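Local coordinates for protein lovastatin nonaketide synthase mokA (Monascus pilosus, PDB 6AD3) that carries out the iterative nine-step assembly of the lovastatin (monacolin K) polyketide as a multifunctional synthase, of which this chain is the condensation domain, at residues A[382-385]-A[386-390]; A[501-504]-A[505-509]. The protein carries 1 engineered substitution. One frame throughout, in Å; residues are numbered along the deposited sequence.

Contact 1: residues A[382-385]-A[386-390]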
loop_
_atom_site.group_PDB
_atom_site.type_symbol
_atom_site.label_atom_id
_atom_site.label_comp_id
_atom_site.label_asym_id
_atom_site.label_seq_id
_atom_site.Cartn_x
_atom_site.Cartn_y
_atom_site.Cartn_z
ATOM N N PRO A 382 -24.031 -2.389 -18.431
ATOM C CA PRO A 382 -23.176 -1.566 -19.288
ATOM C C PRO A 382 -23.840 -0.315 -19.860
ATOM O O PRO A 382 -23.126 0.574 -20.367
ATOM C CB PRO A 382 -22.798 -2.517 -20.427
ATOM C CG PRO A 382 -23.909 -3.494 -20.485
ATOM C CD PRO A 382 -24.357 -3.679 -19.063
ATOM N N HIS A 383 -25.181 -0.245 -19.819
ATOM C CA HIS A 383 -25.898 0.859 -20.476
ATOM C C HIS A 383 -26.173 2.060 -19.562
ATOM O O HIS A 383 -26.647 3.112 -20.037
ATOM C CB HIS A 383 -27.219 0.357 -21.097
ATOM C CG HIS A 383 -28.187 -0.186 -20.094
ATOM N ND1 HIS A 383 -28.981 0.624 -19.307
ATOM C CD2 HIS A 383 -28.483 -1.461 -19.742
ATOM C CE1 HIS A 383 -29.714 -0.127 -18.503
ATOM N NE2 HIS A 383 -29.433 -1.395 -18.749
ATOM N N ILE A 384 -25.841 1.956 -18.274
ATOM C CA ILE A 384 -25.947 3.130 -17.408
ATOM C C ILE A 384 -24.826 4.110 -17.755
ATOM O O ILE A 384 -23.903 3.752 -18.504
ATOM C CB ILE A 384 -25.904 2.783 -15.931
ATOM C CG1 ILE A 384 -24.517 2.290 -15.522
ATOM C CG2 ILE A 384 -26.975 1.767 -15.581
ATOM C CD1 ILE A 384 -24.404 2.164 -14.021
ATOM N N THR A 385 -25.026 5.382 -17.417
ATOM C CA THR A 385 -24.069 6.410 -17.750
ATOM C C THR A 385 -22.940 6.379 -16.705
ATOM O O THR A 385 -23.116 5.883 -15.608
ATOM C CB THR A 385 -24.688 7.818 -17.753
ATOM O OG1 THR A 385 -25.033 8.182 -16.418
ATOM C CG2 THR A 385 -25.951 7.889 -18.656
ATOM N N PHE A 386 -21.815 6.988 -17.043
ATOM C CA PHE A 386 -20.714 7.055 -16.102
ATOM C C PHE A 386 -21.139 7.853 -14.893
ATOM O O PHE A 386 -20.869 7.461 -13.792
ATOM C CB PHE A 386 -19.452 7.649 -16.715
ATOM C CG PHE A 386 -18.250 7.569 -15.801
ATOM C CD1 PHE A 386 -17.589 6.368 -15.637
ATOM C CD2 PHE A 386 -17.920 8.614 -14.962
ATOM C CE1 PHE A 386 -16.535 6.247 -14.725
ATOM C CE2 PHE A 386 -16.880 8.484 -14.013
ATOM C CZ PHE A 386 -16.219 7.289 -13.896
ATOM N N GLY A 387 -21.883 8.938 -15.103
ATOM C CA GLY A 387 -22.352 9.740 -13.992
ATOM C C GLY A 387 -23.143 8.928 -12.991
ATOM O O GLY A 387 -23.011 9.125 -11.779
ATOM N N GLU A 388 -24.050 8.099 -13.491
ATOM C CA GLU A 388 -24.834 7.201 -12.643
ATOM C C GLU A 388 -23.942 6.206 -11.893
ATOM O O GLU A 388 -24.145 5.939 -10.718
ATOM C CB GLU A 388 -25.874 6.450 -13.488
ATOM C CG GLU A 388 -26.879 7.401 -14.129
ATOM C CD GLU A 388 -27.835 6.724 -15.113
ATOM O OE1 GLU A 388 -27.460 5.750 -15.772
ATOM O OE2 GLU A 388 -28.916 7.296 -15.337
ATOM N N HIS A 389 -22.938 5.702 -12.586
ATOM C CA HIS A 389 -22.023 4.722 -12.005
ATOM C C HIS A 389 -21.153 5.380 -10.949
ATOM O O HIS A 389 -20.781 4.748 -9.957
ATOM C CB HIS A 389 -21.171 4.150 -13.090
ATOM C CG HIS A 389 -20.311 3.010 -12.650
ATOM N ND1 HIS A 389 -20.823 1.892 -12.028
ATOM C CD2 HIS A 389 -19.006 2.753 -12.877
ATOM C CE1 HIS A 389 -19.876 0.974 -11.936
ATOM N NE2 HIS A 389 -18.749 1.494 -12.398
ATOM N N LEU A 390 -20.807 6.640 -11.180
ATOM C CA LEU A 390 -20.033 7.407 -10.215
ATOM C C LEU A 390 -20.799 7.568 -8.921
ATOM O O LEU A 390 -20.271 7.361 -7.808
ATOM C CB LEU A 390 -19.696 8.783 -10.801
ATOM C CG LEU A 390 -18.980 9.760 -9.885
ATOM C CD1 LEU A 390 -17.667 9.202 -9.353
ATOM C CD2 LEU A 390 -18.727 11.067 -10.613
#
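T385 N donates to E388 OE1 in a bond 3.0 Å long and nearly straight at 168°, one half of the capping box that T385 and E388 make at the mouth of helix 386-401. The amide meets the oxygen from above the carboxylate plane, 41° out of it. In the other half T385, in the N-cap position, sets its hydroxyl at the start of the first turn, where OG1 accepts from E388 N at 3.1 Å. The chi1 of 68° puts OG1 between the backbone N and the carbonyl carbon of T385, which brings it within range of that first-turn amide. Threonine suits the place because its short side chain carries an acceptor so close to the main chain. Glutamate suits the return bond: CG stands beside its own backbone N, anti to the carbonyl carbon, and so passes 3.0 Å from T385 OG1, and the chain, extended beyond CG, carries the carboxylate on to T385 N. The positive end of the helix dipole would probably favour its negative charge. A third bond starts the regular helix, H389 N donating to T385 O at 3.0 Å.

Before the cap, I384 lies beside the box, its CB 3.4 Å from E388 OE1. The same residue also rests on L518 of the C-terminal tail, whose backbone pairs with it. On the inner side, F386 meets F330, a flat apolar group suited to a buried first turn. The H389 ring touches A333 and V337 of helix 327-343, and NE2 is hydrogen-bonded to H336, which settles this buried polar atom. At the junction of loop and helix, the methyl CD1 of I384 lies 3.9 Å from H389 CB.

Contact 2: residues A[501-504]-A[505-509]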
loop_
_atom_site.group_PDB
_atom_site.type_symbol
_atom_site.label_atom_id
_atom_site.label_comp_id
_atom_site.label_asym_id
_atom_site.label_seq_id
_atom_site.Cartn_x
_atom_site.Cartn_y
_atom_site.Cartn_z
ATOM N N GLU A 501 -2.368 3.428 -20.492
ATOM C CA GLU A 501 -2.797 4.277 -21.592
ATOM C C GLU A 501 -4.307 4.206 -21.750
ATOM O O GLU A 501 -4.947 5.210 -22.025
ATOM C CB GLU A 501 -2.105 3.874 -22.896
ATOM C CG GLU A 501 -0.637 4.313 -22.942
ATOM C CD GLU A 501 0.114 3.823 -24.173
ATOM O OE1 GLU A 501 1.262 4.298 -24.356
ATOM O OE2 GLU A 501 -0.324 2.824 -24.835
ATOM N N SER A 502 -4.852 2.992 -21.715
ATOM C CA SER A 502 -6.318 2.807 -21.802
ATOM C C SER A 502 -7.075 3.465 -20.656
ATOM O O SER A 502 -8.152 4.030 -20.840
ATOM C CB SER A 502 -6.679 1.326 -21.897
ATOM O OG SER A 502 -6.265 0.815 -23.147
ATOM N N TYR A 503 -6.470 3.443 -19.471
ATOM C CA TYR A 503 -7.066 4.047 -18.303
ATOM C C TYR A 503 -7.072 5.566 -18.422
ATOM O O TYR A 503 -8.100 6.218 -18.177
ATOM C CB TYR A 503 -6.306 3.582 -17.054
ATOM C CG TYR A 503 -6.881 4.116 -15.761
ATOM C CD1 TYR A 503 -8.194 3.827 -15.380
ATOM C CD2 TYR A 503 -6.108 4.880 -14.914
ATOM C CE1 TYR A 503 -8.731 4.321 -14.201
ATOM C CE2 TYR A 503 -6.646 5.417 -13.743
ATOM C CZ TYR A 503 -7.950 5.104 -13.381
ATOM O OH TYR A 503 -8.487 5.646 -12.233
ATOM N N ILE A 504 -5.966 6.134 -18.861
ATOM C CA ILE A 504 -5.900 7.577 -19.056
ATOM C C ILE A 504 -6.910 8.019 -20.116
ATOM O O ILE A 504 -7.662 9.025 -19.940
ATOM C CB ILE A 504 -4.473 8.025 -19.424
ATOM C CG1 ILE A 504 -3.580 7.884 -18.185
ATOM C CG2 ILE A 504 -4.458 9.468 -19.935
ATOM C CD1 ILE A 504 -2.105 8.013 -18.480
ATOM N N SER A 505 -6.994 7.248 -21.190
ATOM C CA SER A 505 -8.025 7.505 -22.214
ATOM C C SER A 505 -9.445 7.500 -21.652
ATOM O O SER A 505 -10.273 8.389 -21.960
ATOM C CB SER A 505 -7.873 6.522 -23.399
ATOM O OG SER A 505 -6.652 6.778 -24.103
ATOM N N ILE A 506 -9.747 6.528 -20.822
ATOM C CA ILE A 506 -11.088 6.387 -20.288
ATOM C C ILE A 506 -11.402 7.497 -19.282
ATOM O O ILE A 506 -12.518 8.012 -19.261
ATOM C CB ILE A 506 -11.338 4.936 -19.713
ATOM C CG1 ILE A 506 -12.684 4.407 -20.203
ATOM C CG2 ILE A 506 -11.248 4.891 -18.215
ATOM C CD1 ILE A 506 -13.091 3.053 -19.618
ATOM N N LEU A 507 -10.397 7.937 -18.513
ATOM C CA LEU A 507 -10.557 9.078 -17.614
ATOM C C LEU A 507 -10.793 10.341 -18.403
ATOM O O LEU A 507 -11.663 11.129 -18.074
ATOM C CB LEU A 507 -9.290 9.307 -16.783
ATOM C CG LEU A 507 -8.996 8.264 -15.696
ATOM C CD1 LEU A 507 -7.580 8.504 -15.165
ATOM C CD2 LEU A 507 -10.003 8.324 -14.566
ATOM N N SER A 508 -10.072 10.490 -19.500
ATOM C CA SER A 508 -10.224 11.683 -20.296
ATOM C C SER A 508 -11.637 11.711 -20.924
ATOM O O SER A 508 -12.310 12.757 -20.955
ATOM C CB SER A 508 -9.147 11.727 -21.381
ATOM O OG SER A 508 -9.348 12.898 -22.178
ATOM N N MET A 509 -12.100 10.563 -21.407
ATOM C CA MET A 509 -13.384 10.526 -22.102
ATOM C C MET A 509 -14.547 10.761 -21.132
ATOM O O MET A 509 -15.442 11.574 -21.394
ATOM C CB MET A 509 -13.524 9.192 -22.846
ATOM C CG MET A 509 -14.850 8.938 -23.480
ATOM S SD MET A 509 -14.934 7.290 -24.277
ATOM C CE MET A 509 -14.985 6.214 -22.834
#
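Residues 501-504 and 505-509 are successive turns of helix 495-512, joined by four i to i+4 backbone bonds. The shortest are L507 N to Y503 O and S508 N to I504 O, each 2.9 Å; the first is the straighter of these two, with an N-H...O angle of 160°. S505 OG also lies close to this backbone, 3.1 Å from E501 O, though whether its proton goes there is not settled. Y503 and L507, one turn apart, form the main side-chain contact. With CG anti to the backbone N (chi1 -178°), the Y503 ring lies alongside the next turn, where methyl CD1 of L507 sits over one face, displaced toward the rim, in a CH-pi contact 3.9 Å from the ring centroid; its nearest ring atom is CE2, at 3.5 Å.

In the condensation-domain fold this helix packs against helix 327-343 and the six-stranded sheet. Y503 bridges the two, lying on L338 and L482. Tyrosine suits this buried interface, offering an apolar face to the leucine methyl and a hydroxyl that hydrogen-bonds to Y331 O. Leucine, branched at CG, meets that face while also touching Y331 and A334. I506 touches R341, and its CG2 stands 4.3 Å from Y503 CD1.

How the contacts relate
Contact 1 precedes contact 2 in the chain; their centres are 16 Å apart and their nearest atoms about 6 Å, so they do not touch directly. They are joined through shared neighbours. Helix 327-343 takes F386 and H389 from one and Y503, I506 and L507 from the other. F510, on the same helix as contact 2, stacks on F386 of contact 1, and the chain beyond that helix returns as a tail whose L516 meets M509 and pairs with the backbone of F386. Both lie on the same side of the chain's centre, the centre of contact 1 about 28 Å from it and that of contact 2 about 23 Å.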